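Local coordinates for macrolide export ATP-binding/permease protein MacB (Actinobacillus actinomycetemcomitans, PDB 3FTJ) that probably exports macrolides as the inner-membrane ABC transporter of the MacAB-TdeA efflux system, and is represented here by its periplasmic region, at residues N14-F19 with V184-A189; N20-G23 with R28-H31; Q33-S38 with S199-K204; R93-D98 with Y157-T162; S192-L197 with K204-M209. One frame throughout, in Å; residues are numbered along the deposited sequence.

Contact 1 (N14-F19 with V184-A189); sequences NTMTIF and VNSTVA
M16 reaches from its strand to the first turn of the helix that starts at S186. Its methyl group makes the contact. CE lies 3.2 Å from S186 O and 3.4 Å from S186 OG. The methyl of A189, one turn along, is looser, with M16 CE 4.5 Å from A189 CB. No hydrogen bond crosses the contact. The methionine spans the gap because its chain is fully extended beyond CG (chi2 178°, chi3 -179°). S186 OG is turned away from its own backbone N (chi1 -177°) and lies beside that methyl. Behind S186, N185 holds the start of the helix as N-cap. Its OD1 accepts from V188 N at 3.1 Å, with the donor above the carbonyl plane. A second bond, from T187 N to N185 OD1, is weak. The contact ties the strand 15-20 to the N-terminal end of the helix 186-201. M16 also packs on E190 of that helix. In the sheet the strand lies between 175-180 and 206-209, and M16 touches V178 on one and I208 on the other. A189 packs on I180, so strand 175-180 meets both partners.

Contact 2 (N20-G23 with R28-H31); sequences NGNG and RSRH
A glycine-containing loop leaves the strand 15-20 at N20 to G23 and lies against the short, weakly bonded helix 27-31 that soon follows. The chain folds back on itself, with the CA atoms of G21 and R30 4.4 Å apart. S29 OG is the polar centre. N22 N donates to S29 OG at 3.0 Å, with an N-H...O angle of 140°. S29 OG stands between its own backbone N and carbonyl carbon (chi1 67°), which turns the hydroxyl toward the loop. S29 OG is also hydrogen-bonded to D26 O, which ties it to the residues leading into the helix. G21 CA approaches S29 OG to 3.4 Å. With no side chain, the loop backbone can come this near. Both G21 and G23 have positive phi. R30 uses its aliphatic part. R30 CG is 3.6 Å from N20 O, and R30 CD is 3.6 Å from G23 O. Across this contact the two loop carbonyls meet methylene groups. A bend at chi3 (85°) carries the guanidinium onward toward F19; the R30 side chain also packs on F24. G21 is also backbone-bonded to D205, which fixes the loop from another part of the chain. Between the segments, one side-chain hydroxyl meets one backbone amide. The D26 carbonyl can only accept, so the S29 proton must go there, and the hydroxyl oxygen is left to accept from N22.

Contact 3 (Q33-S38 with S199-K204); sequences QNLKIS and SLHGKK
The nonpolar part is carried by the H201 ring, which meets N34 and L35. L35 CD2 approaches H201 CE1 to 3.7 Å, and the leucine comes to the ring obliquely. N34 CB lies 4.1 Å from the same H201 CE1. The backbone of N34 is also against the ring, with N34 C 3.7 Å from H201 CE1. With CG anti to the carbonyl carbon (chi1 -72°), the ring reaches the loop at N34 and L35.

Two chain turns meet here. H201 ends the helix 186-201, and G202 follows with positive phi. Across the contact, the loop from Q33 runs into the helix 37-44, with K36 at the N-cap. The contact therefore joins the C-terminal end of one helix to the approach to another.

The polar part is settled by aspartates. H201 ND1 is hydrogen-bonded to D205 OD1 and H201 NE2 to D39 OD2, so both ring nitrogens are held and the ring rotation is fixed. Two carboxylates on one imidazole would probably stabilise its protonated form. D39 OD2 also takes K36 N, linking the histidine to the start of helix 37-44. K203 forms a salt bridge to D205 through NZ. Its chain bends at chi4 (-72°), and the K203 and N34 side chains cross at about a right angle.

Contact 4 (R93-D98 with Y157-T162); sequences RLLTED and YSPYST
L95 and P159 pack closely inside the MacB-like periplasmic core domain, where the strand 155-159 runs directly into the helix 160-168. P159 is the N-cap residue at that junction. The tight part is one methyl against one ring. L95 CD1 is 3.7 Å from P159 CG and equally 3.7 Å from P159 CD. The two side chains cross at about a right angle. L95 CG lies anti to the carbonyl carbon (chi1 -70°), which directs the branch at the strand. The same leucine packs on V106 and V108 of the neighbouring strand.

The other branch is looser. L95 CD2 stays 4.1 Å from Y157 O, and the Y157 side chain comes no nearer to segment 93-98 than 5.0 Å. Its ring leads away and meets Y75 and Y81. Toward solvent, E97 and D98 are exposed in the first turn of the helix 97-102, and neither touches 157-162. T96 caps that helix, and D99 within it packs on P159. R93 forms a salt bridge to D99 and leaves the proline alone. Its NH1 also curls back to L94 O at 2.9 Å, a weak bond with an N-H...O angle of only 122°.

Contact 5 (S192-L197 with K204-M209); sequences SLTELL and KDFFIM
The helix segment 192-197 and the strand 206-209 run nearly antiparallel, at 162°, with their axes 10.0 Å apart. This is a helix turning back into an adjacent strand, which it covers on one face. F206 is the main side chain from the strand. L197 CB lies over one face of its ring, 3.5 Å from F206 CZ. T194 O comes to the ring edge, near its plane, also 3.5 Å from F206 CZ. The ring thus fits into the helix surface between positions 194 and 197. F206 CG sits between its backbone N and carbonyl carbon (chi1 57°), which turns the ring at the helix. I208, two residues on, sends CD1 to the preceding turn. It meets L193 CD2 at 3.8 Å and T194 OG1 at 3.5 Å. T194 CG2 rests against the K204 chain, 4.1 Å from K204 CD. K204 is also in a cation-pi interaction with F206. F207 points the other way, to F19 and F24. L193 and L197 also pack on I18, which brings in strand 15-20. No hydrogen bond joins the two segments. Cohesion here is largely apolar. T194 OG1 is satisfied by E190 O within the helix, and T194 O meets the edge of the F206 ring.

In the fold
Contacts 1, 4 and 5 are buried, while 2 and 3 are only partly so. Contacts 1, 3 and 5 share the helix 186-201, at its start, end and middle. Contacts 1 and 5 also use neighbouring strands, and T17 O to M209 N is a probable hydrogen bond between them. Contact 5 is mostly apolar; in contact 1 a methionine methyl meets a carbonyl and a hydroxyl. Contact 2 depends on a hydroxyl. Contact 3 packs H201 on N34 and L35, with aspartates from outside holding the ring nitrogens. Contact 4 stands apart, with its centre about 24 Å or more from the others. Its side-chain packing is apolar, and I37 on Y160 links it to contact 3.

Contact 1 (N14-F19 with V184-A189)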
# COMPACT_ATOMS: atom_id res chain seq x y z
N ASN A 14 -3.95 15.32 -0.11
CA ASN A 14 -5.21 14.79 -0.62
C ASN A 14 -5.33 13.27 -0.46
O ASN A 14 -6.26 12.65 -0.98
CB ASN A 14 -5.42 15.19 -2.08
CG ASN A 14 -6.14 16.53 -2.22
OD1 ASN A 14 -7.05 16.84 -1.45
ND2 ASN A 14 -5.73 17.32 -3.21
N THR A 15 -4.38 12.68 0.27
CA THR A 15 -4.43 11.25 0.56
C THR A 15 -4.42 10.98 2.06
O THR A 15 -3.81 11.72 2.83
CB THR A 15 -3.23 10.51 -0.06
OG1 THR A 15 -2.03 10.95 0.57
CG2 THR A 15 -3.14 10.80 -1.56
N MET A 16 -5.11 9.92 2.46
CA MET A 16 -5.10 9.49 3.85
C MET A 16 -4.89 7.99 3.86
O MET A 16 -5.42 7.29 3.00
CB MET A 16 -6.43 9.80 4.52
CG MET A 16 -6.78 11.27 4.51
SD MET A 16 -8.38 11.57 5.27
CE MET A 16 -8.47 13.35 5.05
N THR A 17 -4.12 7.51 4.83
CA THR A 17 -3.88 6.08 4.98
C THR A 17 -4.47 5.60 6.29
O THR A 17 -4.18 6.13 7.36
CB THR A 17 -2.37 5.74 4.94
OG1 THR A 17 -1.80 6.25 3.72
CG2 THR A 17 -2.14 4.23 5.01
N ILE A 18 -5.34 4.59 6.20
CA ILE A 18 -5.97 4.01 7.36
C ILE A 18 -5.23 2.74 7.80
O ILE A 18 -4.99 1.85 6.99
CB ILE A 18 -7.44 3.69 7.06
CG1 ILE A 18 -8.11 4.91 6.42
CG2 ILE A 18 -8.16 3.27 8.33
CD1 ILE A 18 -9.14 4.57 5.40
N PHE A 19 -4.87 2.68 9.08
CA PHE A 19 -4.09 1.59 9.65
C PHE A 19 -4.85 0.88 10.77
O PHE A 19 -5.62 1.50 11.48
CB PHE A 19 -2.79 2.12 10.26
CG PHE A 19 -1.80 2.61 9.25
CD1 PHE A 19 -0.93 1.73 8.64
CD2 PHE A 19 -1.72 3.96 8.93
CE1 PHE A 19 -0.00 2.18 7.72
CE2 PHE A 19 -0.79 4.40 8.02
CZ PHE A 19 0.06 3.52 7.41
N VAL A 184 -13.15 18.54 -2.00
CA VAL A 184 -13.76 18.34 -0.68
C VAL A 184 -12.82 18.72 0.47
O VAL A 184 -11.61 18.52 0.39
CB VAL A 184 -14.27 16.89 -0.47
CG1 VAL A 184 -13.15 15.90 -0.65
CG2 VAL A 184 -14.88 16.72 0.92
N ASN A 185 -13.42 19.27 1.53
CA ASN A 185 -12.70 19.67 2.74
C ASN A 185 -12.04 18.48 3.44
O ASN A 185 -12.72 17.58 3.94
CB ASN A 185 -13.67 20.37 3.69
CG ASN A 185 -12.99 20.89 4.95
OD1 ASN A 185 -12.36 20.13 5.70
ND2 ASN A 185 -13.15 22.18 5.20
N SER A 186 -10.71 18.48 3.47
CA SER A 186 -9.94 17.36 4.01
C SER A 186 -10.38 16.96 5.42
O SER A 186 -10.44 15.78 5.75
CB SER A 186 -8.45 17.70 3.98
OG SER A 186 -7.67 16.61 4.43
N THR A 187 -10.68 17.96 6.25
CA THR A 187 -11.12 17.70 7.61
C THR A 187 -12.49 17.00 7.64
O THR A 187 -12.72 16.11 8.46
CB THR A 187 -11.22 19.00 8.43
OG1 THR A 187 -9.90 19.51 8.69
CG2 THR A 187 -11.91 18.73 9.74
N VAL A 188 -13.38 17.42 6.75
CA VAL A 188 -14.71 16.82 6.67
C VAL A 188 -14.61 15.39 6.13
O VAL A 188 -15.29 14.49 6.61
CB VAL A 188 -15.65 17.63 5.75
CG1 VAL A 188 -16.92 16.85 5.48
CG2 VAL A 188 -15.96 19.00 6.36
N ALA A 189 -13.74 15.19 5.15
CA ALA A 189 -13.53 13.87 4.56
C ALA A 189 -13.00 12.89 5.60
O ALA A 189 -13.45 11.74 5.67
CB ALA A 189 -12.60 13.96 3.37

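Contact 2 (N20-G23 with R28-H31)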
# COMPACT_ATOMS: atom_id res chain seq x y z
N ASN A 20 -4.59 -0.41 10.94
CA ASN A 20 -5.10 -1.15 12.09
C ASN A 20 -4.50 -0.62 13.38
O ASN A 20 -3.34 -0.20 13.39
CB ASN A 20 -4.77 -2.63 11.96
CG ASN A 20 -5.38 -3.26 10.74
OD1 ASN A 20 -4.69 -3.77 9.87
ND2 ASN A 20 -6.70 -3.20 10.65
N GLY A 21 -5.27 -0.65 14.46
CA GLY A 21 -4.74 -0.31 15.76
C GLY A 21 -5.03 1.11 16.20
O GLY A 21 -5.93 1.76 15.67
N ASN A 22 -4.25 1.59 17.16
CA ASN A 22 -4.52 2.87 17.82
C ASN A 22 -3.47 3.94 17.56
O ASN A 22 -3.67 5.11 17.87
CB ASN A 22 -4.68 2.65 19.32
CG ASN A 22 -5.79 1.67 19.65
OD1 ASN A 22 -5.64 0.80 20.51
ND2 ASN A 22 -6.92 1.81 18.97
N GLY A 23 -2.35 3.53 16.97
CA GLY A 23 -1.29 4.45 16.62
C GLY A 23 0.05 3.74 16.58
O GLY A 23 0.15 2.58 16.97
N ARG A 28 1.41 -3.31 19.50
CA ARG A 28 0.52 -4.42 19.80
C ARG A 28 -0.78 -4.37 18.99
O ARG A 28 -1.06 -5.28 18.20
CB ARG A 28 0.21 -4.47 21.29
CG ARG A 28 1.22 -5.26 22.11
CD ARG A 28 1.04 -6.76 21.92
NE ARG A 28 1.58 -7.24 20.64
CZ ARG A 28 0.84 -7.53 19.58
NH1 ARG A 28 -0.48 -7.40 19.61
NH2 ARG A 28 1.43 -7.97 18.47
N SER A 29 -1.56 -3.31 19.20
CA SER A 29 -2.85 -3.18 18.52
C SER A 29 -2.69 -3.20 17.00
O SER A 29 -3.66 -3.47 16.29
CB SER A 29 -3.58 -1.91 18.98
OG SER A 29 -2.91 -0.73 18.55
N ARG A 30 -1.48 -2.92 16.52
CA ARG A 30 -1.24 -2.84 15.08
C ARG A 30 -1.17 -4.22 14.43
O ARG A 30 -1.32 -4.35 13.21
CB ARG A 30 0.04 -2.04 14.76
CG ARG A 30 -0.10 -0.52 14.92
CD ARG A 30 1.09 0.25 14.36
NE ARG A 30 0.97 0.51 12.92
CZ ARG A 30 1.79 0.02 11.99
NH1 ARG A 30 2.81 -0.77 12.31
NH2 ARG A 30 1.58 0.32 10.71
N HIS A 31 -0.95 -5.25 15.24
CA HIS A 31 -0.88 -6.62 14.73
C HIS A 31 -2.26 -7.19 14.39
O HIS A 31 -2.39 -8.02 13.50
CB HIS A 31 -0.19 -7.54 15.74
CG HIS A 31 1.30 -7.38 15.77
ND1 HIS A 31 1.94 -6.42 16.53
CD2 HIS A 31 2.29 -8.08 15.16
CE1 HIS A 31 3.24 -6.53 16.38
NE2 HIS A 31 3.48 -7.52 15.55

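Contact 3 (Q33-S38 with S199-K204)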
# COMPACT_ATOMS: atom_id res chain seq x y z
N GLN A 33 -5.49 -7.56 12.63
CA GLN A 33 -6.01 -7.11 11.34
C GLN A 33 -7.53 -7.05 11.30
O GLN A 33 -8.19 -8.08 11.22
CB GLN A 33 -5.55 -8.06 10.23
CG GLN A 33 -4.19 -7.79 9.70
CD GLN A 33 -3.94 -8.52 8.40
OE1 GLN A 33 -4.25 -9.72 8.27
NE2 GLN A 33 -3.37 -7.82 7.44
N ASN A 34 -8.09 -5.84 11.32
CA ASN A 34 -9.54 -5.69 11.22
C ASN A 34 -9.97 -4.99 9.94
O ASN A 34 -11.14 -5.09 9.54
CB ASN A 34 -10.10 -4.99 12.45
CG ASN A 34 -10.28 -5.94 13.61
OD1 ASN A 34 -9.89 -5.65 14.74
ND2 ASN A 34 -10.88 -7.09 13.33
N LEU A 35 -9.04 -4.32 9.28
CA LEU A 35 -9.34 -3.75 7.97
C LEU A 35 -9.56 -4.89 6.97
O LEU A 35 -8.79 -5.86 6.95
CB LEU A 35 -8.19 -2.85 7.50
CG LEU A 35 -8.04 -1.55 8.30
CD1 LEU A 35 -6.77 -0.80 7.92
CD2 LEU A 35 -9.27 -0.66 8.10
N LYS A 36 -10.61 -4.78 6.16
CA LYS A 36 -10.96 -5.81 5.18
C LYS A 36 -11.13 -5.22 3.80
O LYS A 36 -11.41 -4.03 3.65
CB LYS A 36 -12.29 -6.49 5.54
CG LYS A 36 -12.50 -6.78 7.00
CD LYS A 36 -13.89 -7.33 7.20
CE LYS A 36 -14.17 -7.68 8.65
NZ LYS A 36 -15.44 -8.49 8.79
N ILE A 37 -11.00 -6.07 2.79
CA ILE A 37 -11.25 -5.67 1.41
C ILE A 37 -12.67 -5.11 1.24
O ILE A 37 -12.88 -4.17 0.46
CB ILE A 37 -11.02 -6.84 0.44
CG1 ILE A 37 -9.53 -7.18 0.39
CG2 ILE A 37 -11.54 -6.51 -0.95
CD1 ILE A 37 -8.65 -6.01 -0.02
N SER A 38 -13.63 -5.65 1.98
CA SER A 38 -15.01 -5.15 1.89
C SER A 38 -15.13 -3.72 2.45
O SER A 38 -15.92 -2.92 1.95
CB SER A 38 -15.99 -6.07 2.61
OG SER A 38 -15.63 -6.24 3.97
N SER A 199 -18.64 2.63 12.03
CA SER A 199 -19.92 1.97 11.79
C SER A 199 -19.70 0.55 11.26
O SER A 199 -20.36 -0.41 11.68
CB SER A 199 -20.74 2.77 10.78
OG SER A 199 -22.02 2.20 10.56
N LEU A 200 -18.77 0.43 10.32
CA LEU A 200 -18.42 -0.85 9.72
C LEU A 200 -17.85 -1.81 10.76
O LEU A 200 -18.31 -2.95 10.88
CB LEU A 200 -17.39 -0.64 8.62
CG LEU A 200 -17.74 -0.84 7.15
CD1 LEU A 200 -19.22 -0.87 6.90
CD2 LEU A 200 -17.04 0.23 6.31
N HIS A 201 -16.85 -1.35 11.50
CA HIS A 201 -16.13 -2.20 12.45
C HIS A 201 -16.85 -2.35 13.79
O HIS A 201 -16.55 -3.27 14.55
CB HIS A 201 -14.72 -1.65 12.71
CG HIS A 201 -13.78 -1.84 11.56
ND1 HIS A 201 -12.42 -1.65 11.67
CD2 HIS A 201 -14.00 -2.24 10.29
CE1 HIS A 201 -11.85 -1.89 10.51
NE2 HIS A 201 -12.79 -2.25 9.65
N GLY A 202 -17.77 -1.44 14.07
CA GLY A 202 -18.47 -1.44 15.34
C GLY A 202 -17.70 -0.74 16.45
O GLY A 202 -18.17 -0.69 17.59
N LYS A 203 -16.52 -0.22 16.12
CA LYS A 203 -15.64 0.44 17.10
C LYS A 203 -14.44 1.09 16.41
O LYS A 203 -14.08 0.74 15.28
CB LYS A 203 -15.13 -0.58 18.13
CG LYS A 203 -14.16 -1.61 17.56
CD LYS A 203 -13.65 -2.55 18.63
CE LYS A 203 -12.34 -3.22 18.23
NZ LYS A 203 -12.49 -4.26 17.16
N LYS A 204 -13.81 2.04 17.10
CA LYS A 204 -12.64 2.71 16.55
C LYS A 204 -11.40 1.88 16.84
O LYS A 204 -10.76 2.02 17.88
CB LYS A 204 -12.50 4.13 17.13
CG LYS A 204 -11.28 4.89 16.63
CD LYS A 204 -11.64 5.86 15.53
CE LYS A 204 -10.41 6.57 14.98
NZ LYS A 204 -9.43 6.86 16.05

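Contact 4 (R93-D98 with Y157-T162)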
# COMPACT_ATOMS: atom_id res chain seq x y z
N ARG A 93 5.46 -2.38 -17.60
CA ARG A 93 4.12 -1.87 -17.32
C ARG A 93 3.76 -2.00 -15.83
O ARG A 93 4.43 -2.72 -15.08
CB ARG A 93 3.08 -2.60 -18.16
CG ARG A 93 2.76 -4.01 -17.66
CD ARG A 93 1.69 -4.68 -18.50
NE ARG A 93 1.38 -6.05 -18.07
CZ ARG A 93 0.52 -6.36 -17.10
NH1 ARG A 93 -0.10 -5.40 -16.43
NH2 ARG A 93 0.29 -7.63 -16.78
N LEU A 94 2.70 -1.31 -15.42
CA LEU A 94 2.17 -1.40 -14.07
C LEU A 94 1.00 -2.38 -14.02
O LEU A 94 0.56 -2.88 -15.07
CB LEU A 94 1.69 -0.03 -13.58
CG LEU A 94 2.71 1.11 -13.52
CD1 LEU A 94 2.05 2.36 -12.94
CD2 LEU A 94 3.93 0.72 -12.71
N LEU A 95 0.49 -2.65 -12.82
CA LEU A 95 -0.68 -3.51 -12.68
C LEU A 95 -1.88 -2.86 -13.34
O LEU A 95 -1.98 -1.63 -13.39
CB LEU A 95 -1.02 -3.76 -11.21
CG LEU A 95 -0.13 -4.62 -10.30
CD1 LEU A 95 0.19 -5.96 -10.95
CD2 LEU A 95 1.12 -3.89 -9.98
N THR A 96 -2.78 -3.71 -13.83
CA THR A 96 -4.04 -3.28 -14.41
C THR A 96 -5.21 -3.84 -13.61
O THR A 96 -5.03 -4.69 -12.74
CB THR A 96 -4.19 -3.78 -15.86
OG1 THR A 96 -4.09 -5.21 -15.87
CG2 THR A 96 -3.10 -3.20 -16.75
N GLU A 97 -6.41 -3.37 -13.93
CA GLU A 97 -7.62 -3.88 -13.29
C GLU A 97 -7.76 -5.37 -13.58
O GLU A 97 -8.27 -6.13 -12.75
CB GLU A 97 -8.85 -3.12 -13.79
CG GLU A 97 -10.17 -3.69 -13.33
CD GLU A 97 -11.36 -2.97 -13.96
OE1 GLU A 97 -11.36 -1.72 -13.96
OE2 GLU A 97 -12.28 -3.65 -14.46
N ASP A 98 -7.27 -5.79 -14.74
CA ASP A 98 -7.35 -7.20 -15.12
C ASP A 98 -6.44 -8.07 -14.25
O ASP A 98 -6.78 -9.20 -13.92
CB ASP A 98 -7.01 -7.38 -16.59
CG ASP A 98 -6.91 -8.83 -16.99
OD1 ASP A 98 -5.77 -9.36 -17.05
OD2 ASP A 98 -7.97 -9.46 -17.21
N TYR A 157 5.83 -5.51 -5.76
CA TYR A 157 4.42 -5.11 -5.71
C TYR A 157 3.55 -5.98 -6.61
O TYR A 157 3.81 -6.11 -7.80
CB TYR A 157 4.27 -3.65 -6.12
CG TYR A 157 5.16 -2.72 -5.32
CD1 TYR A 157 4.81 -2.34 -4.03
CD2 TYR A 157 6.35 -2.24 -5.84
CE1 TYR A 157 5.61 -1.50 -3.29
CE2 TYR A 157 7.16 -1.40 -5.11
CZ TYR A 157 6.79 -1.03 -3.83
OH TYR A 157 7.59 -0.19 -3.10
N SER A 158 2.51 -6.55 -6.01
CA SER A 158 1.64 -7.51 -6.68
C SER A 158 0.20 -7.14 -6.34
O SER A 158 -0.03 -6.40 -5.38
CB SER A 158 2.00 -8.91 -6.19
OG SER A 158 1.45 -9.93 -7.00
N PRO A 159 -0.78 -7.64 -7.11
CA PRO A 159 -2.16 -7.26 -6.77
C PRO A 159 -2.56 -7.78 -5.40
O PRO A 159 -2.21 -8.92 -5.07
CB PRO A 159 -2.99 -7.97 -7.86
CG PRO A 159 -2.04 -8.17 -9.00
CD PRO A 159 -0.71 -8.45 -8.34
N TYR A 160 -3.27 -6.97 -4.63
CA TYR A 160 -3.74 -7.39 -3.30
C TYR A 160 -4.49 -8.71 -3.38
O TYR A 160 -4.41 -9.53 -2.47
CB TYR A 160 -4.62 -6.31 -2.64
CG TYR A 160 -5.98 -6.09 -3.31
CD1 TYR A 160 -7.03 -6.96 -3.10
CD2 TYR A 160 -6.19 -5.01 -4.16
CE1 TYR A 160 -8.28 -6.77 -3.72
CE2 TYR A 160 -7.42 -4.79 -4.78
CZ TYR A 160 -8.46 -5.68 -4.56
OH TYR A 160 -9.69 -5.48 -5.16
N SER A 161 -5.23 -8.91 -4.48
CA SER A 161 -6.03 -10.11 -4.66
C SER A 161 -5.16 -11.36 -4.78
O SER A 161 -5.42 -12.38 -4.14
CB SER A 161 -6.93 -9.97 -5.90
OG SER A 161 -6.16 -9.57 -7.02
N THR A 162 -4.12 -11.27 -5.60
CA THR A 162 -3.15 -12.35 -5.75
C THR A 162 -2.48 -12.72 -4.44
O THR A 162 -2.32 -13.89 -4.11
CB THR A 162 -2.05 -11.95 -6.74
OG1 THR A 162 -2.66 -11.42 -7.92
CG2 THR A 162 -1.19 -13.15 -7.11

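Contact 5 (S192-L197 with K204-M209)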
# COMPACT_ATOMS: atom_id res chain seq x y z
N SER A 192 -16.00 11.92 7.91
CA SER A 192 -16.95 11.00 7.29
C SER A 192 -16.34 9.60 7.21
O SER A 192 -17.00 8.60 7.50
CB SER A 192 -17.30 11.47 5.88
OG SER A 192 -17.64 12.84 5.85
N LEU A 193 -15.08 9.56 6.81
CA LEU A 193 -14.35 8.32 6.64
C LEU A 193 -14.24 7.59 7.98
O LEU A 193 -14.46 6.38 8.07
CB LEU A 193 -12.97 8.65 6.09
CG LEU A 193 -12.17 7.57 5.37
CD1 LEU A 193 -10.97 8.22 4.69
CD2 LEU A 193 -11.74 6.52 6.36
N THR A 194 -13.91 8.34 9.03
CA THR A 194 -13.83 7.80 10.38
C THR A 194 -15.17 7.26 10.85
O THR A 194 -15.26 6.17 11.40
CB THR A 194 -13.37 8.85 11.39
OG1 THR A 194 -12.05 9.29 11.05
CG2 THR A 194 -13.39 8.29 12.80
N GLU A 195 -16.23 8.03 10.65
CA GLU A 195 -17.54 7.58 11.08
C GLU A 195 -17.99 6.33 10.34
O GLU A 195 -18.55 5.42 10.95
CB GLU A 195 -18.57 8.71 11.00
CG GLU A 195 -18.42 9.69 12.15
CD GLU A 195 -18.20 8.98 13.48
OE1 GLU A 195 -19.00 8.08 13.83
OE2 GLU A 195 -17.21 9.30 14.18
N LEU A 196 -17.74 6.27 9.03
CA LEU A 196 -18.13 5.11 8.24
C LEU A 196 -17.41 3.84 8.73
O LEU A 196 -18.05 2.81 8.96
CB LEU A 196 -17.87 5.34 6.75
CG LEU A 196 -18.15 4.19 5.77
CD1 LEU A 196 -19.60 3.72 5.85
CD2 LEU A 196 -17.81 4.62 4.35
N LEU A 197 -16.09 3.93 8.90
CA LEU A 197 -15.30 2.78 9.34
C LEU A 197 -15.63 2.33 10.76
O LEU A 197 -15.60 1.13 11.04
CB LEU A 197 -13.80 3.06 9.21
CG LEU A 197 -13.23 2.92 7.81
CD1 LEU A 197 -11.88 3.59 7.74
CD2 LEU A 197 -13.12 1.44 7.42
N LYS A 204 -13.81 2.04 17.10
CA LYS A 204 -12.64 2.71 16.55
C LYS A 204 -11.40 1.88 16.84
O LYS A 204 -10.76 2.02 17.88
CB LYS A 204 -12.50 4.13 17.13
CG LYS A 204 -11.28 4.89 16.63
CD LYS A 204 -11.64 5.86 15.53
CE LYS A 204 -10.41 6.57 14.98
NZ LYS A 204 -9.43 6.86 16.05
N ASP A 205 -11.07 0.99 15.90
CA ASP A 205 -9.94 0.10 16.04
C ASP A 205 -8.96 0.32 14.89
O ASP A 205 -8.33 -0.62 14.41
CB ASP A 205 -10.41 -1.35 16.08
CG ASP A 205 -11.17 -1.75 14.83
OD1 ASP A 205 -11.18 -0.97 13.86
OD2 ASP A 205 -11.76 -2.85 14.82
N PHE A 206 -8.85 1.57 14.46
CA PHE A 206 -8.01 1.95 13.33
C PHE A 206 -7.62 3.38 13.57
O PHE A 206 -8.20 4.05 14.42
CB PHE A 206 -8.81 1.87 12.02
CG PHE A 206 -10.05 2.73 12.03
CD1 PHE A 206 -9.99 4.06 11.64
CD2 PHE A 206 -11.26 2.21 12.45
CE1 PHE A 206 -11.12 4.87 11.66
CE2 PHE A 206 -12.40 3.00 12.47
CZ PHE A 206 -12.33 4.34 12.08
N PHE A 207 -6.64 3.87 12.82
CA PHE A 207 -6.28 5.28 12.90
C PHE A 207 -5.92 5.78 11.51
O PHE A 207 -5.58 4.99 10.63
CB PHE A 207 -5.16 5.52 13.90
CG PHE A 207 -3.87 4.80 13.59
CD1 PHE A 207 -2.79 5.49 13.05
CD2 PHE A 207 -3.74 3.45 13.86
CE1 PHE A 207 -1.61 4.83 12.77
CE2 PHE A 207 -2.54 2.79 13.58
CZ PHE A 207 -1.48 3.48 13.04
N ILE A 208 -6.00 7.09 11.33
CA ILE A 208 -5.80 7.69 10.02
C ILE A 208 -4.56 8.57 10.01
O ILE A 208 -4.34 9.35 10.93
CB ILE A 208 -7.04 8.49 9.59
CG1 ILE A 208 -8.27 7.59 9.58
CG2 ILE A 208 -6.82 9.13 8.22
CD1 ILE A 208 -9.48 8.21 8.91
N MET A 209 -3.74 8.40 8.97
CA MET A 209 -2.53 9.19 8.79
C MET A 209 -2.73 10.10 7.60
O MET A 209 -3.07 9.65 6.51
CB MET A 209 -1.34 8.28 8.49
CG MET A 209 -0.97 7.30 9.58
SD MET A 209 0.21 8.00 10.74
CE MET A 209 -0.86 8.41 12.12